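Local coordinates for 33-36 kDa outer membrane protein (Acinetobacter baumannii, PDB 6GIE) that forms a beta-barrel channel of the porin type in the bacterial outer membrane and probably lets small molecules pass, at residues A[68-82]-A[93-105]. Sequence-based numbering, arbitrary orientation.
Sequences FLNQASNVSVAYNYI and ESHTYGVKGEAYL
Tyr104 lies flat against the backbone of Gln71, whose CA sits 3.6 Å above the plane of the Tyr104 ring and over its centre; CB of Gln71 reaches Tyr104 CD2 at 3.5 Å. With CG anti to its own carbonyl carbon (chi1 -62°), the tyrosine is brought against the turn where a Schellman motif closes helix 66-69. Its OH comes within 3.7 Å of Phe68 CD1, and a water joins that OH to Ala72 O. At the ring's edge, in its plane, Ser73 OG accepts a nearly straight hydrogen bond from Tyr104 N (3.1 Å, 174°). Next along, the amide of Asn74 is gripped twice: ND2 donates to Ala72 O and, at 3.2 Å, to Glu102 OE2, both acceptors close to the amide plane. The carboxylate stands steeply to that amide and is met from above its plane, while OE1 bonds to Tyr113. From here strands 74-82 and 94-105 run antiparallel as a hairpin in the wall of the porin beta-barrel, zipped by paired backbone bonds from Asn74-Glu102 to Asn80-Thr96. Asn74, Ser76, Asn80, Thr96, Lys100 and Glu102 share the inner, polar face, where Ser76 bonds to Thr50 and Asn80 to Thr46; a water there links Asn80 O, Ser94 OG and Thr96 OG1, and Thr96 OG1 also bonds to Thr121. The outer face is looser. Val77 CG1 meets Val99 CG2 at 4.0 Å on the surface, as would suit contact with lipid. Further on, Tyr79, Tyr81, His95 and Tyr97 form an aromatic cluster: Tyr79 CD1 lies 3.5 Å above the Tyr97 plane, toward its rim, the rings tilted by 29° and barely overlapping. Tyr81 and His95 are likewise slid apart, and beyond them poorly ordered Glu93 offers Ile82 O just a weak bond from its backbone N.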
loop_
_atom_site.group_PDB
_atom_site.type_symbol
_atom_site.label_atom_id
_atom_site.label_comp_id
_atom_site.label_asym_id
_atom_site.label_seq_id
_atom_site.Cartn_x
_atom_site.Cartn_y
_atom_site.Cartn_z
ATOM N N PHE A 68 -1.243 10.295 0.691
ATOM C CA PHE A 68 -2.697 10.213 0.947
ATOM C C PHE A 68 -3.314 11.463 1.623
ATOM O O PHE A 68 -4.328 12.052 1.142
ATOM C CB PHE A 68 -3.037 8.991 1.759
ATOM C CG PHE A 68 -4.508 8.823 1.958
ATOM C CD1 PHE A 68 -5.309 8.348 0.927
ATOM C CD2 PHE A 68 -5.082 9.132 3.149
ATOM C CE1 PHE A 68 -6.703 8.218 1.122
ATOM C CE2 PHE A 68 -6.474 8.981 3.374
ATOM C CZ PHE A 68 -7.276 8.539 2.355
ATOM N N LEU A 69 -2.682 11.935 2.662
ATOM C CA LEU A 69 -3.206 13.115 3.321
ATOM C C LEU A 69 -3.131 14.373 2.464
ATOM O O LEU A 69 -3.911 15.280 2.654
ATOM C CB LEU A 69 -2.537 13.357 4.666
ATOM C CG LEU A 69 -2.762 12.267 5.757
ATOM C CD1 LEU A 69 -1.862 12.464 6.942
ATOM C CD2 LEU A 69 -4.208 12.302 6.213
ATOM N N ASN A 70 -2.203 14.523 1.534
ATOM C CA ASN A 70 -2.464 15.630 0.702
ATOM C C ASN A 70 -3.062 15.306 -0.692
ATOM O O ASN A 70 -3.078 16.130 -1.550
ATOM C CB ASN A 70 -1.529 16.873 0.842
ATOM C CG ASN A 70 -0.064 16.611 1.152
ATOM O OD1 ASN A 70 0.700 17.263 0.519
ATOM N ND2 ASN A 70 0.315 15.909 2.276
ATOM N N GLN A 71 -3.639 14.107 -0.826
ATOM C CA GLN A 71 -4.349 13.700 -2.033
ATOM C C GLN A 71 -3.434 13.940 -3.198
ATOM O O GLN A 71 -3.790 14.592 -4.160
ATOM C CB GLN A 71 -5.679 14.475 -2.156
ATOM C CG GLN A 71 -6.565 14.080 -0.968
ATOM C CD GLN A 71 -7.753 14.996 -0.760
ATOM O OE1 GLN A 71 -8.631 15.060 -1.598
ATOM N NE2 GLN A 71 -7.791 15.687 0.381
ATOM N N ALA A 72 -2.232 13.386 -3.102
ATOM C CA ALA A 72 -1.201 13.651 -4.097
ATOM C C ALA A 72 -1.322 12.657 -5.248
ATOM O O ALA A 72 -0.972 11.463 -5.140
ATOM C CB ALA A 72 0.143 13.537 -3.447
ATOM N N SER A 73 -1.839 13.155 -6.371
ATOM C CA SER A 73 -1.761 12.428 -7.644
ATOM C C SER A 73 -0.279 12.113 -8.013
ATOM O O SER A 73 0.638 12.896 -7.660
ATOM C CB SER A 73 -2.363 13.285 -8.740
ATOM O OG SER A 73 -3.709 13.590 -8.363
ATOM N N ASN A 74 -0.115 11.009 -8.737
ATOM C CA ASN A 74 1.144 10.477 -9.072
ATOM C C ASN A 74 1.136 9.295 -10.070
ATOM O O ASN A 74 0.100 8.638 -10.366
ATOM C CB ASN A 74 1.807 9.957 -7.767
ATOM C CG ASN A 74 1.123 8.739 -7.218
ATOM O OD1 ASN A 74 1.451 7.633 -7.626
ATOM N ND2 ASN A 74 0.169 8.921 -6.262
ATOM N N VAL A 75 2.345 8.981 -10.516
ATOM C CA VAL A 75 2.571 7.777 -11.222
ATOM C C VAL A 75 3.755 7.121 -10.577
ATOM O O VAL A 75 4.669 7.803 -10.056
ATOM C CB VAL A 75 2.927 8.043 -12.696
ATOM C CG1 VAL A 75 4.179 8.909 -12.837
ATOM C CG2 VAL A 75 3.180 6.737 -13.451
ATOM N N SER A 76 3.767 5.801 -10.729
ATOM C CA SER A 76 4.633 4.938 -10.046
ATOM C C SER A 76 5.088 3.841 -10.972
ATOM O O SER A 76 4.332 3.419 -11.824
ATOM C CB SER A 76 3.881 4.359 -8.843
ATOM O OG SER A 76 4.853 4.027 -7.924
ATOM N N VAL A 77 6.352 3.395 -10.820
ATOM C CA VAL A 77 6.798 2.238 -11.515
ATOM C C VAL A 77 7.409 1.266 -10.515
ATOM O O VAL A 77 7.917 1.671 -9.483
ATOM C CB VAL A 77 7.801 2.629 -12.591
ATOM C CG1 VAL A 77 7.080 3.440 -13.732
ATOM C CG2 VAL A 77 9.019 3.347 -11.984
ATOM N N ALA A 78 7.369 -0.028 -10.809
ATOM C CA ALA A 78 7.924 -0.998 -9.898
ATOM C C ALA A 78 8.504 -2.165 -10.659
ATOM O O ALA A 78 8.117 -2.432 -11.781
ATOM C CB ALA A 78 6.842 -1.477 -8.848
ATOM N N TYR A 79 9.426 -2.846 -10.000
ATOM C CA TYR A 79 9.983 -4.115 -10.421
ATOM C C TYR A 79 10.004 -5.116 -9.233
ATOM O O TYR A 79 10.313 -4.738 -8.092
ATOM C CB TYR A 79 11.412 -3.885 -10.951
ATOM C CG TYR A 79 12.203 -5.135 -11.188
ATOM C CD1 TYR A 79 11.760 -6.102 -12.091
ATOM C CD2 TYR A 79 13.422 -5.349 -10.526
ATOM C CE1 TYR A 79 12.512 -7.242 -12.339
ATOM C CE2 TYR A 79 14.164 -6.491 -10.754
ATOM C CZ TYR A 79 13.707 -7.433 -11.665
ATOM O OH TYR A 79 14.443 -8.568 -11.912
ATOM N N ASN A 80 9.669 -6.378 -9.517
ATOM C CA ASN A 80 9.604 -7.398 -8.523
ATOM C C ASN A 80 10.265 -8.665 -9.024
ATOM O O ASN A 80 10.099 -9.063 -10.180
ATOM C CB ASN A 80 8.160 -7.728 -8.142
ATOM C CG ASN A 80 8.092 -8.881 -7.134
ATOM O OD1 ASN A 80 7.860 -10.051 -7.495
ATOM N ND2 ASN A 80 8.378 -8.564 -5.861
ATOM N N TYR A 81 10.971 -9.325 -8.111
ATOM C CA TYR A 81 11.806 -10.465 -8.424
ATOM C C TYR A 81 11.462 -11.597 -7.434
ATOM O O TYR A 81 11.327 -11.351 -6.221
ATOM C CB TYR A 81 13.264 -10.003 -8.271
ATOM C CG TYR A 81 14.314 -11.041 -8.374
ATOM C CD1 TYR A 81 14.444 -11.807 -9.534
ATOM C CD2 TYR A 81 15.221 -11.242 -7.344
ATOM C CE1 TYR A 81 15.428 -12.774 -9.659
ATOM C CE2 TYR A 81 16.227 -12.206 -7.460
ATOM C CZ TYR A 81 16.319 -12.964 -8.620
ATOM O OH TYR A 81 17.289 -13.916 -8.759
ATOM N N ILE A 82 11.315 -12.818 -7.943
ATOM C CA ILE A 82 11.116 -13.961 -7.087
ATOM C C ILE A 82 11.987 -15.073 -7.569
ATOM O O ILE A 82 11.862 -15.478 -8.717
ATOM C CB ILE A 82 9.671 -14.468 -7.073
ATOM C CG1 ILE A 82 8.731 -13.372 -6.624
ATOM C CG2 ILE A 82 9.529 -15.661 -6.118
ATOM C CD1 ILE A 82 7.286 -13.805 -6.692
ATOM N N GLU A 93 13.854 -16.533 -11.233
ATOM C CA GLU A 93 12.772 -17.434 -11.597
ATOM C C GLU A 93 11.482 -16.723 -11.999
ATOM O O GLU A 93 10.681 -17.283 -12.749
ATOM C CB GLU A 93 12.487 -18.384 -10.453
ATOM C CG GLU A 93 13.425 -19.580 -10.403
ATOM C CD GLU A 93 12.797 -20.857 -10.925
ATOM O OE1 GLU A 93 11.642 -20.800 -11.369
ATOM O OE2 GLU A 93 13.452 -21.924 -10.892
ATOM N N SER A 94 11.251 -15.512 -11.512
ATOM C CA SER A 94 10.104 -14.743 -11.993
ATOM C C SER A 94 10.330 -13.220 -11.777
ATOM O O SER A 94 10.835 -12.799 -10.747
ATOM C CB SER A 94 8.823 -15.293 -11.339
ATOM O OG SER A 94 7.777 -14.361 -11.231
ATOM N N HIS A 95 10.023 -12.426 -12.796
ATOM C CA HIS A 95 10.275 -10.997 -12.797
ATOM C C HIS A 95 8.954 -10.312 -13.099
ATOM O O HIS A 95 8.245 -10.737 -13.992
ATOM C CB HIS A 95 11.253 -10.614 -13.903
ATOM C CG HIS A 95 12.619 -11.206 -13.780
ATOM N ND1 HIS A 95 13.071 -12.216 -14.608
ATOM C CD2 HIS A 95 13.672 -10.864 -13.003
ATOM C CE1 HIS A 95 14.328 -12.496 -14.317
ATOM N NE2 HIS A 95 14.719 -11.689 -13.346
ATOM N N THR A 96 8.615 -9.242 -12.399
ATOM C CA THR A 96 7.390 -8.487 -12.733
ATOM C C THR A 96 7.687 -6.986 -12.774
ATOM O O THR A 96 8.349 -6.455 -11.884
ATOM C CB THR A 96 6.219 -8.741 -11.732
ATOM O OG1 THR A 96 5.882 -10.141 -11.722
ATOM C CG2 THR A 96 4.973 -7.915 -12.140
ATOM N N TYR A 97 7.186 -6.334 -13.826
ATOM C CA TYR A 97 7.329 -4.898 -14.069
ATOM C C TYR A 97 5.935 -4.339 -14.026
ATOM O O TYR A 97 5.018 -4.935 -14.522
ATOM C CB TYR A 97 7.926 -4.617 -15.444
ATOM C CG TYR A 97 9.251 -5.288 -15.649
ATOM C CD1 TYR A 97 9.327 -6.617 -16.115
ATOM C CD2 TYR A 97 10.451 -4.620 -15.372
ATOM C CE1 TYR A 97 10.557 -7.244 -16.285
ATOM C CE2 TYR A 97 11.685 -5.254 -15.524
ATOM C CZ TYR A 97 11.733 -6.558 -15.980
ATOM O OH TYR A 97 12.959 -7.201 -16.148
ATOM N N GLY A 98 5.779 -3.206 -13.394
ATOM C CA GLY A 98 4.483 -2.628 -13.232
ATOM C C GLY A 98 4.533 -1.105 -13.237
ATOM O O GLY A 98 5.565 -0.477 -12.890
ATOM N N VAL A 99 3.400 -0.531 -13.605
ATOM C CA VAL A 99 3.233 0.864 -13.583
ATOM C C VAL A 99 1.839 1.082 -13.048
ATOM O O VAL A 99 0.931 0.273 -13.293
ATOM C CB VAL A 99 3.406 1.446 -15.013
ATOM C CG1 VAL A 99 2.447 0.784 -16.001
ATOM C CG2 VAL A 99 3.277 2.968 -15.032
ATOM N N LYS A 100 1.696 2.206 -12.336
ATOM C CA LYS A 100 0.509 2.586 -11.603
ATOM C C LYS A 100 0.365 4.138 -11.695
ATOM O O LYS A 100 1.365 4.875 -11.699
ATOM C CB LYS A 100 0.633 2.156 -10.100
ATOM C CG LYS A 100 -0.637 2.464 -9.296
ATOM C CD LYS A 100 -0.897 1.607 -8.030
ATOM C CE LYS A 100 -2.283 1.928 -7.457
ATOM N NZ LYS A 100 -2.964 0.889 -6.601
ATOM N N GLY A 101 -0.882 4.625 -11.744
ATOM C CA GLY A 101 -1.180 6.037 -11.543
ATOM C C GLY A 101 -2.393 6.156 -10.611
ATOM O O GLY A 101 -3.218 5.268 -10.581
ATOM N N GLU A 102 -2.454 7.256 -9.858
ATOM C CA GLU A 102 -3.560 7.649 -9.056
ATOM C C GLU A 102 -3.871 9.101 -9.334
ATOM O O GLU A 102 -2.946 9.944 -9.397
ATOM C CB GLU A 102 -3.137 7.612 -7.585
ATOM C CG GLU A 102 -2.717 6.259 -7.112
ATOM C CD GLU A 102 -2.709 6.211 -5.572
ATOM O OE1 GLU A 102 -3.796 5.931 -4.909
ATOM O OE2 GLU A 102 -1.598 6.503 -5.040
ATOM N N ALA A 103 -5.157 9.382 -9.448
ATOM C CA ALA A 103 -5.657 10.726 -9.678
ATOM C C ALA A 103 -6.668 11.072 -8.577
ATOM O O ALA A 103 -7.605 10.314 -8.375
ATOM C CB ALA A 103 -6.368 10.775 -11.001
ATOM N N TYR A 104 -6.423 12.181 -7.870
ATOM C CA TYR A 104 -7.398 12.815 -6.942
ATOM C C TYR A 104 -7.896 14.056 -7.641
ATOM O O TYR A 104 -7.112 14.923 -8.071
ATOM C CB TYR A 104 -6.756 13.261 -5.628
ATOM C CG TYR A 104 -6.192 12.122 -4.842
ATOM C CD1 TYR A 104 -4.929 11.569 -5.163
ATOM C CD2 TYR A 104 -6.897 11.581 -3.770
ATOM C CE1 TYR A 104 -4.417 10.490 -4.424
ATOM C CE2 TYR A 104 -6.361 10.516 -3.017
ATOM C CZ TYR A 104 -5.137 9.980 -3.346
ATOM O OH TYR A 104 -4.658 8.912 -2.633
ATOM N N LEU A 105 -9.194 14.164 -7.738
ATOM C CA LEU A 105 -9.790 15.247 -8.491
ATOM C C LEU A 105 -10.856 15.857 -7.619
ATOM O O LEU A 105 -11.928 15.278 -7.444
ATOM C CB LEU A 105 -10.367 14.734 -9.812
ATOM C CG LEU A 105 -11.335 15.676 -10.557
ATOM C CD1 LEU A 105 -10.611 16.902 -11.092
ATOM C CD2 LEU A 105 -12.055 14.951 -11.674
HETATM O O HOH W 1 -1.503 9.810 -2.689
HETATM O O HOH W 2 -4.562 15.986 -7.856
HETATM O O HOH W 3 8.118 -11.503 -10.304
#